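Uncharacterized protein (Sus scrofa, PDB 5BNF) is porcine CD38, a member of the ADP-ribosyl cyclase family built around a parallel four-stranded sheet and several helices. Local coordinates at residues F167-T172 with Q214-G219; P201-T204 with S209-E212; Q67-D72 with K145-N150. All blocks are in the same frame, centred on the assembly; numbering follows the deposited sequence.

Contact 1: F167-T172 with Q214-G219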
loop_
_atom_site.group_PDB
_atom_site.type_symbol
_atom_site.label_atom_id
_atom_site.label_comp_id
_atom_site.label_asym_id
_atom_site.label_seq_id
_atom_site.Cartn_x
_atom_site.Cartn_y
_atom_site.Cartn_z
ATOM N N PHE A 167 -8.185 10.870 10.147
ATOM C CA PHE A 167 -7.381 11.201 8.979
ATOM C C PHE A 167 -6.059 11.786 9.441
ATOM O O PHE A 167 -6.012 12.889 9.980
ATOM C CB PHE A 167 -8.105 12.202 8.079
ATOM C CG PHE A 167 -7.257 12.720 6.957
ATOM C CD1 PHE A 167 -6.993 11.933 5.846
ATOM C CD2 PHE A 167 -6.662 13.979 7.040
ATOM C CE1 PHE A 167 -6.143 12.388 4.836
ATOM C CE2 PHE A 167 -5.820 14.437 6.041
ATOM C CZ PHE A 167 -5.556 13.640 4.937
ATOM N N ASP A 168 -4.985 11.044 9.213
ATOM C CA ASP A 168 -3.658 11.464 9.630
ATOM C C ASP A 168 -2.816 11.981 8.459
ATOM O O ASP A 168 -2.594 11.259 7.491
ATOM C CB ASP A 168 -2.953 10.276 10.281
ATOM C CG ASP A 168 -1.637 10.653 10.925
ATOM O OD1 ASP A 168 -1.025 11.661 10.512
ATOM O OD2 ASP A 168 -1.205 9.924 11.840
ATOM N N LYS A 169 -2.336 13.220 8.557
ATOM C CA LYS A 169 -1.505 13.812 7.505
ATOM C C LYS A 169 -0.112 13.208 7.432
ATOM O O LYS A 169 0.628 13.493 6.498
ATOM C CB LYS A 169 -1.354 15.326 7.696
ATOM C CG LYS A 169 -2.225 16.185 6.784
ATOM C CD LYS A 169 -1.927 17.660 7.019
ATOM C CE LYS A 169 -2.918 18.581 6.321
ATOM N NZ LYS A 169 -2.808 18.566 4.837
ATOM N N THR A 170 0.259 12.390 8.413
ATOM C CA THR A 170 1.586 11.763 8.403
ATOM C C THR A 170 1.543 10.297 7.971
ATOM O O THR A 170 2.587 9.675 7.793
ATOM C CB THR A 170 2.271 11.817 9.791
ATOM O OG1 THR A 170 1.602 10.928 10.694
ATOM C CG2 THR A 170 2.232 13.220 10.357
ATOM N N SER A 171 0.345 9.743 7.804
ATOM C CA SER A 171 0.207 8.345 7.391
ATOM C C SER A 171 0.470 8.239 5.895
ATOM O O SER A 171 0.586 9.250 5.206
ATOM C CB SER A 171 -1.197 7.827 7.709
ATOM O OG SER A 171 -2.171 8.474 6.909
ATOM N N THR A 172 0.566 7.019 5.386
ATOM C CA THR A 172 0.823 6.826 3.963
ATOM C C THR A 172 -0.312 7.435 3.143
ATOM O O THR A 172 -0.085 8.113 2.135
ATOM C CB THR A 172 0.948 5.331 3.634
ATOM O OG1 THR A 172 2.029 4.776 4.393
ATOM C CG2 THR A 172 1.208 5.123 2.138
ATOM N N GLN A 214 -10.807 16.977 3.313
ATOM C CA GLN A 214 -11.694 17.667 2.394
ATOM C C GLN A 214 -10.983 18.830 1.682
ATOM O O GLN A 214 -11.079 18.969 0.464
ATOM C CB GLN A 214 -12.915 18.169 3.159
ATOM C CG GLN A 214 -13.665 19.300 2.471
ATOM C CD GLN A 214 -15.091 18.933 2.139
ATOM O OE1 GLN A 214 -15.864 18.542 3.012
ATOM N NE2 GLN A 214 -15.450 19.060 0.868
ATOM N N LEU A 215 -10.265 19.661 2.430
ATOM C CA LEU A 215 -9.563 20.791 1.815
ATOM C C LEU A 215 -8.545 20.315 0.790
ATOM O O LEU A 215 -8.361 20.940 -0.247
ATOM C CB LEU A 215 -8.889 21.647 2.886
ATOM C CG LEU A 215 -9.710 22.817 3.448
ATOM C CD1 LEU A 215 -11.190 22.466 3.565
ATOM C CD2 LEU A 215 -9.138 23.194 4.795
ATOM N N ILE A 216 -7.883 19.203 1.078
ATOM C CA ILE A 216 -6.929 18.655 0.130
ATOM C C ILE A 216 -7.647 18.379 -1.188
ATOM O O ILE A 216 -7.194 18.789 -2.247
ATOM C CB ILE A 216 -6.337 17.332 0.634
ATOM C CG1 ILE A 216 -5.345 17.599 1.773
ATOM C CG2 ILE A 216 -5.701 16.580 -0.531
ATOM C CD1 ILE A 216 -4.814 16.336 2.446
ATOM N N LEU A 217 -8.784 17.694 -1.101
ATOM C CA LEU A 217 -9.566 17.328 -2.271
ATOM C C LEU A 217 -10.237 18.478 -3.016
ATOM O O LEU A 217 -10.272 18.475 -4.240
ATOM C CB LEU A 217 -10.608 16.284 -1.868
ATOM C CG LEU A 217 -9.952 14.977 -1.430
ATOM C CD1 LEU A 217 -10.905 14.156 -0.593
ATOM C CD2 LEU A 217 -9.511 14.208 -2.662
ATOM N N ARG A 218 -10.780 19.451 -2.291
ATOM C CA ARG A 218 -11.429 20.585 -2.942
ATOM C C ARG A 218 -10.401 21.453 -3.665
ATOM O O ARG A 218 -10.745 22.213 -4.571
ATOM C CB ARG A 218 -12.183 21.447 -1.927
ATOM C CG ARG A 218 -13.585 20.962 -1.578
ATOM C CD ARG A 218 -14.263 21.936 -0.618
ATOM N NE ARG A 218 -15.368 22.673 -1.231
ATOM C CZ ARG A 218 -16.620 22.230 -1.301
ATOM N NH1 ARG A 218 -16.943 21.048 -0.792
ATOM N NH2 ARG A 218 -17.556 22.973 -1.879
ATOM N N GLY A 219 -9.141 21.346 -3.260
ATOM C CA GLY A 219 -8.107 22.134 -3.902
ATOM C C GLY A 219 -7.968 21.715 -5.349
ATOM O O GLY A 219 -7.607 22.517 -6.210
#
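Ile-216 on the helix meets Phe-167 and Lys-169 of the loop chiefly through its CD1 methyl, and the two segments bury just 95 Å² between them. The apolar part rests on CD1 of Ile-216, which lies 3.7 Å from Phe-167 CZ and approaches the ring obliquely. With CG of Phe-167 anti to its backbone N (chi1 172°), the far end of the ring is carried to the helix although Phe-167 CA and Gln-214 CA are 10.2 Å apart. Lys-169 runs past Ile-216 in the opposite direction and bends at its last torsion (chi4 -69°), which leaves NZ 3.8 Å from Ile-216 CD1, a van der Waals approach to the charged end.

Polar bonds shape the loop from within. Asp-168 OD1 accepts from Thr-170 N at 2.6 Å, an Asx turn, and from Thr-170 OG1 at 2.7 Å, both donors on the same face of the carboxylate. Asp-168 O receives Ser-171 OG at 2.9 Å across a type I turn.

Ser-171 OG also caps helix 172-180 at Gly-174 N. That helix supplies Val-178, which touches both Phe-167 and Ile-216, so the contact closes a three-way packing of loop, helix 172-180 and helix 208-219.

Contact 2: P201-T204 with S209-E212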
loop_
_atom_site.group_PDB
_atom_site.type_symbol
_atom_site.label_atom_id
_atom_site.label_comp_id
_atom_site.label_asym_id
_atom_site.label_seq_id
_atom_site.Cartn_x
_atom_site.Cartn_y
_atom_site.Cartn_z
ATOM N N PRO A 201 -18.179 8.410 19.482
ATOM C CA PRO A 201 -17.155 8.787 18.504
ATOM C C PRO A 201 -16.071 9.731 19.016
ATOM O O PRO A 201 -16.364 10.793 19.564
ATOM C CB PRO A 201 -17.972 9.424 17.384
ATOM C CG PRO A 201 -19.266 8.691 17.455
ATOM C CD PRO A 201 -19.524 8.675 18.942
ATOM N N ARG A 202 -14.819 9.325 18.830
ATOM C CA ARG A 202 -13.670 10.135 19.219
ATOM C C ARG A 202 -13.465 11.154 18.098
ATOM O O ARG A 202 -12.962 12.255 18.321
ATOM C CB ARG A 202 -12.423 9.259 19.353
ATOM C CG ARG A 202 -12.447 8.302 20.529
ATOM C CD ARG A 202 -12.087 9.017 21.818
ATOM N NE ARG A 202 -10.759 9.626 21.744
ATOM C CZ ARG A 202 -10.176 10.274 22.749
ATOM N NH1 ARG A 202 -10.802 10.401 23.911
ATOM N NH2 ARG A 202 -8.967 10.800 22.593
ATOM N N ASP A 203 -13.865 10.769 16.893
ATOM C CA ASP A 203 -13.743 11.628 15.727
ATOM C C ASP A 203 -14.914 11.322 14.802
ATOM O O ASP A 203 -15.341 10.177 14.687
ATOM C CB ASP A 203 -12.411 11.362 15.025
ATOM C CG ASP A 203 -11.993 12.501 14.122
ATOM O OD1 ASP A 203 -12.390 13.650 14.395
ATOM O OD2 ASP A 203 -11.252 12.253 13.151
ATOM N N THR A 204 -15.447 12.347 14.153
ATOM C CA THR A 204 -16.588 12.153 13.268
ATOM C C THR A 204 -16.348 12.887 11.966
ATOM O O THR A 204 -15.321 13.538 11.797
ATOM C CB THR A 204 -17.876 12.717 13.902
ATOM O OG1 THR A 204 -17.841 14.148 13.850
ATOM C CG2 THR A 204 -17.985 12.290 15.358
ATOM N N SER A 209 -10.130 16.847 11.546
ATOM C CA SER A 209 -9.278 15.895 10.844
ATOM C C SER A 209 -9.802 15.621 9.441
ATOM O O SER A 209 -9.055 15.672 8.465
ATOM C CB SER A 209 -9.202 14.575 11.621
ATOM O OG SER A 209 -8.287 13.680 11.020
ATOM N N ILE A 210 -11.092 15.323 9.344
ATOM C CA ILE A 210 -11.700 15.036 8.058
ATOM C C ILE A 210 -11.795 16.292 7.211
ATOM O O ILE A 210 -11.799 16.222 5.991
ATOM C CB ILE A 210 -13.083 14.382 8.258
ATOM C CG1 ILE A 210 -12.875 12.922 8.670
ATOM C CG2 ILE A 210 -13.918 14.459 6.985
ATOM C CD1 ILE A 210 -13.891 12.409 9.649
ATOM N N ASN A 211 -11.861 17.446 7.861
ATOM C CA ASN A 211 -11.915 18.695 7.126
ATOM C C ASN A 211 -10.555 18.909 6.458
ATOM O O ASN A 211 -10.468 19.516 5.395
ATOM C CB ASN A 211 -12.229 19.862 8.056
ATOM C CG ASN A 211 -12.218 21.191 7.330
ATOM O OD1 ASN A 211 -13.125 21.496 6.565
ATOM N ND2 ASN A 211 -11.174 21.981 7.551
ATOM N N GLU A 212 -9.494 18.398 7.072
ATOM C CA GLU A 212 -8.172 18.547 6.480
ATOM C C GLU A 212 -8.123 17.768 5.180
ATOM O O GLU A 212 -7.505 18.211 4.209
ATOM C CB GLU A 212 -7.083 18.034 7.417
ATOM C CG GLU A 212 -6.917 18.844 8.669
ATOM C CD GLU A 212 -5.767 18.348 9.517
ATOM O OE1 GLU A 212 -5.785 17.157 9.902
ATOM O OE2 GLU A 212 -4.851 19.150 9.792
HETATM O O HOH W 1 -12.673 14.451 11.644
#
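Asp-203 and Ser-209 meet where the loop turns back on the helix: OD2 of the aspartate lies 3.5 Å from Ser-209 CB. CG of Asp-203 is anti to its backbone N (chi1 -160°), which carries the carboxylate to that carbon. The serine hydroxyl is farther from the carboxylate, and its hydrogen-bond partner is the backbone N of Phe-167. Asp-203 OD2 in turn is bonded to the backbone N of Ala-166. The carboxylate and the hydroxyl therefore lie near each other while each holds a different amide of the 165-167 loop.

Water supplies the polar link between the segments. Water 1 accepts from Ile-210 N at 2.9 Å and donates to Thr-204 O at 2.8 Å. A weak bond to Asp-203 OD1, also donated by the water, completes three partners drawn from both sides of the contact.

Ile-210 sets out from the helix toward the loop and packs on Phe-224 and Cys-226 of strand 223-229. The first side-chain bond of Thr-204 leads away from the helix, and its OG1 bonds to Ser-206 N.

The contact sits near the start of helix 208-219, where the water accepts from Ile-210 N, an amide of the first turn. A buried carboxylate beside that helix start, with Ala-166 N and, weakly, the water as donors, would probably be stabilised as an anion. The chemistry is that of a carboxylate held by one backbone amide and, more weakly, by a water that also bonds Ile-210 N, without a salt bridge across the two segments.

Contact 3: Q67-D72 with K145-N150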
loop_
_atom_site.group_PDB
_atom_site.type_symbol
_atom_site.label_atom_id
_atom_site.label_comp_id
_atom_site.label_asym_id
_atom_site.label_seq_id
_atom_site.Cartn_x
_atom_site.Cartn_y
_atom_site.Cartn_z
ATOM N N GLN A 67 -0.660 -3.614 -12.877
ATOM C CA GLN A 67 -2.024 -4.074 -13.089
ATOM C C GLN A 67 -2.978 -2.939 -12.730
ATOM O O GLN A 67 -2.940 -2.432 -11.612
ATOM C CB GLN A 67 -2.309 -5.296 -12.204
ATOM C CG GLN A 67 -3.249 -5.028 -11.037
ATOM C CD GLN A 67 -3.361 -6.197 -10.084
ATOM O OE1 GLN A 67 -2.364 -6.650 -9.521
ATOM N NE2 GLN A 67 -4.580 -6.688 -9.890
ATOM N N THR A 68 -3.818 -2.518 -13.670
ATOM C CA THR A 68 -4.760 -1.452 -13.357
ATOM C C THR A 68 -6.106 -2.040 -12.974
ATOM O O THR A 68 -6.730 -2.771 -13.738
ATOM C CB THR A 68 -4.939 -0.470 -14.521
ATOM O OG1 THR A 68 -3.752 0.325 -14.660
ATOM C CG2 THR A 68 -6.128 0.453 -14.259
ATOM N N VAL A 69 -6.533 -1.718 -11.764
ATOM C CA VAL A 69 -7.790 -2.203 -11.221
ATOM C C VAL A 69 -8.994 -1.459 -11.801
ATOM O O VAL A 69 -8.866 -0.348 -12.311
ATOM C CB VAL A 69 -7.770 -2.090 -9.662
ATOM C CG1 VAL A 69 -6.643 -1.162 -9.226
ATOM C CG2 VAL A 69 -9.096 -1.555 -9.137
ATOM N N PRO A 70 -10.179 -2.088 -11.753
ATOM C CA PRO A 70 -11.398 -1.467 -12.273
ATOM C C PRO A 70 -11.674 -0.138 -11.590
ATOM O O PRO A 70 -11.362 0.040 -10.412
ATOM C CB PRO A 70 -12.472 -2.495 -11.943
ATOM C CG PRO A 70 -11.740 -3.782 -12.080
ATOM C CD PRO A 70 -10.434 -3.490 -11.375
ATOM N N CYS A 71 -12.256 0.796 -12.329
ATOM C CA CYS A 71 -12.585 2.084 -11.757
ATOM C C CYS A 71 -13.662 1.861 -10.712
ATOM O O CYS A 71 -14.382 0.865 -10.764
ATOM C CB CYS A 71 -13.090 3.026 -12.842
ATOM S SG CYS A 71 -11.871 3.258 -14.171
ATOM N N ASP A 72 -13.758 2.777 -9.756
ATOM C CA ASP A 72 -14.761 2.683 -8.702
ATOM C C ASP A 72 -14.452 1.575 -7.713
ATOM O O ASP A 72 -15.110 1.458 -6.683
ATOM C CB ASP A 72 -16.142 2.425 -9.308
ATOM C CG ASP A 72 -16.640 3.583 -10.149
ATOM O OD1 ASP A 72 -15.860 4.524 -10.405
ATOM O OD2 ASP A 72 -17.819 3.544 -10.559
ATOM N N LYS A 145 1.925 4.781 -4.020
ATOM C CA LYS A 145 1.934 5.892 -4.957
ATOM C C LYS A 145 1.351 5.465 -6.298
ATOM O O LYS A 145 0.506 6.155 -6.855
ATOM C CB LYS A 145 3.354 6.411 -5.164
ATOM C CG LYS A 145 3.437 7.522 -6.189
ATOM C CD LYS A 145 4.057 8.769 -5.590
ATOM C CE LYS A 145 5.244 9.233 -6.418
ATOM N NZ LYS A 145 6.347 8.229 -6.436
ATOM N N ARG A 146 1.815 4.334 -6.816
ATOM C CA ARG A 146 1.323 3.821 -8.096
ATOM C C ARG A 146 -0.168 3.513 -8.018
ATOM O O ARG A 146 -0.931 3.893 -8.900
ATOM C CB ARG A 146 2.066 2.540 -8.494
ATOM C CG ARG A 146 3.488 2.740 -8.992
ATOM C CD ARG A 146 3.515 3.444 -10.335
ATOM N NE ARG A 146 4.046 4.798 -10.236
ATOM C CZ ARG A 146 5.337 5.103 -10.287
ATOM N NH1 ARG A 146 5.723 6.369 -10.183
ATOM N NH2 ARG A 146 6.241 4.145 -10.455
ATOM N N PHE A 147 -0.570 2.819 -6.956
ATOM C CA PHE A 147 -1.962 2.439 -6.743
ATOM C C PHE A 147 -2.872 3.666 -6.789
ATOM O O PHE A 147 -3.952 3.618 -7.358
ATOM C CB PHE A 147 -2.096 1.724 -5.390
ATOM C CG PHE A 147 -3.435 1.057 -5.165
ATOM C CD1 PHE A 147 -3.866 0.025 -5.994
ATOM C CD2 PHE A 147 -4.239 1.421 -4.084
ATOM C CE1 PHE A 147 -5.073 -0.638 -5.751
ATOM C CE2 PHE A 147 -5.446 0.765 -3.834
ATOM C CZ PHE A 147 -5.862 -0.269 -4.669
ATOM N N ALA A 148 -2.422 4.769 -6.204
ATOM C CA ALA A 148 -3.214 5.996 -6.181
ATOM C C ALA A 148 -3.248 6.676 -7.542
ATOM O O ALA A 148 -4.281 7.215 -7.953
ATOM C CB ALA A 148 -2.662 6.952 -5.133
ATOM N N GLU A 149 -2.120 6.646 -8.242
ATOM C CA GLU A 149 -2.031 7.268 -9.552
ATOM C C GLU A 149 -2.910 6.566 -10.596
ATOM O O GLU A 149 -3.420 7.210 -11.504
ATOM C CB GLU A 149 -0.573 7.286 -10.020
ATOM C CG GLU A 149 0.368 8.057 -9.108
ATOM C CD GLU A 149 1.805 8.088 -9.632
ATOM O OE1 GLU A 149 2.324 7.018 -10.008
ATOM O OE2 GLU A 149 2.422 9.175 -9.663
ATOM N N ASN A 150 -3.093 5.257 -10.456
ATOM C CA ASN A 150 -3.899 4.489 -11.399
ATOM C C ASN A 150 -5.370 4.396 -11.010
ATOM O O ASN A 150 -6.137 3.660 -11.638
ATOM C CB ASN A 150 -3.354 3.062 -11.544
ATOM C CG ASN A 150 -1.932 3.024 -12.069
ATOM O OD1 ASN A 150 -1.589 3.720 -13.025
ATOM N ND2 ASN A 150 -1.100 2.188 -11.456
#
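The C-terminal end of helix 135-149 is covered here by the extended loop that leads into strand 75-77, the first strand of the parallel sheet; 160 Å² is buried between the two segments.

The apolar pair is Val-69 with Phe-147. A single branch of the valine, CG1, does the touching and reaches Phe-147 CE1 at 3.8 Å, the side chains crossing at about a right angle. Phe-147 leaves the helix with CG anti to its backbone N, which swings the end of the ring nearer the loop than the direction of its first bond would suggest.

The second pair stands where the helix ends. Asn-150 is the first residue to depart from helical backbone angles, and its N still bonds to Arg-146 O at 3.0 Å. Its first side-chain bond is directed at the loop, where Thr-68 OG1 is 4.2 Å from Asn-150 CG. The methyl of the threonine, Thr-68 CG2, is 4.1 Å from the backbone oxygen, Asn-150 O. Thr-68 thus touches both the side chain and the backbone of Asn-150 by van der Waals contact.

Within the helix, Arg-146 NE bonds to Glu-149 OE1 at 2.8 Å. This salt bridge links residues three apart in the last turn; the bond is nearly straight (174°), with the acceptor in the guanidinium plane.

Around the pair, Phe-147 meets the ring of Phe-76 in strand 75-77 with the planes at about 80°, while Val-69 also packs on Phe-95. The disulfide Cys-71 to Cys-152 then ties the loop to the chain just beyond the helix, immediately before strand 153-160, and Ser-180 of helix 172-180 touches Ala-148 and Glu-149.

Contacts 1 and 2 share helix 208-219 and touch, their centres about 12 Å apart. Contact 2 is nested along the chain inside the loop closed by contact 1, and the amide-hydroxyl bond between Phe-167 and Ser-209 joins the two. Packing of Lys-169 CE on Glu-212 OE2 at 4.0 Å adds to this junction. Contact 3 closes earlier in the sequence and stands apart: its centre is about 18 Å from that of contact 1 and about 26 Å from that of contact 2, with nearest atoms about 6 and 15 Å away. Helix 172-180 bridges the gap between contacts 1 and 3, since its Val-178 packs against contact 1 and its Ser-180 against the helix of contact 3.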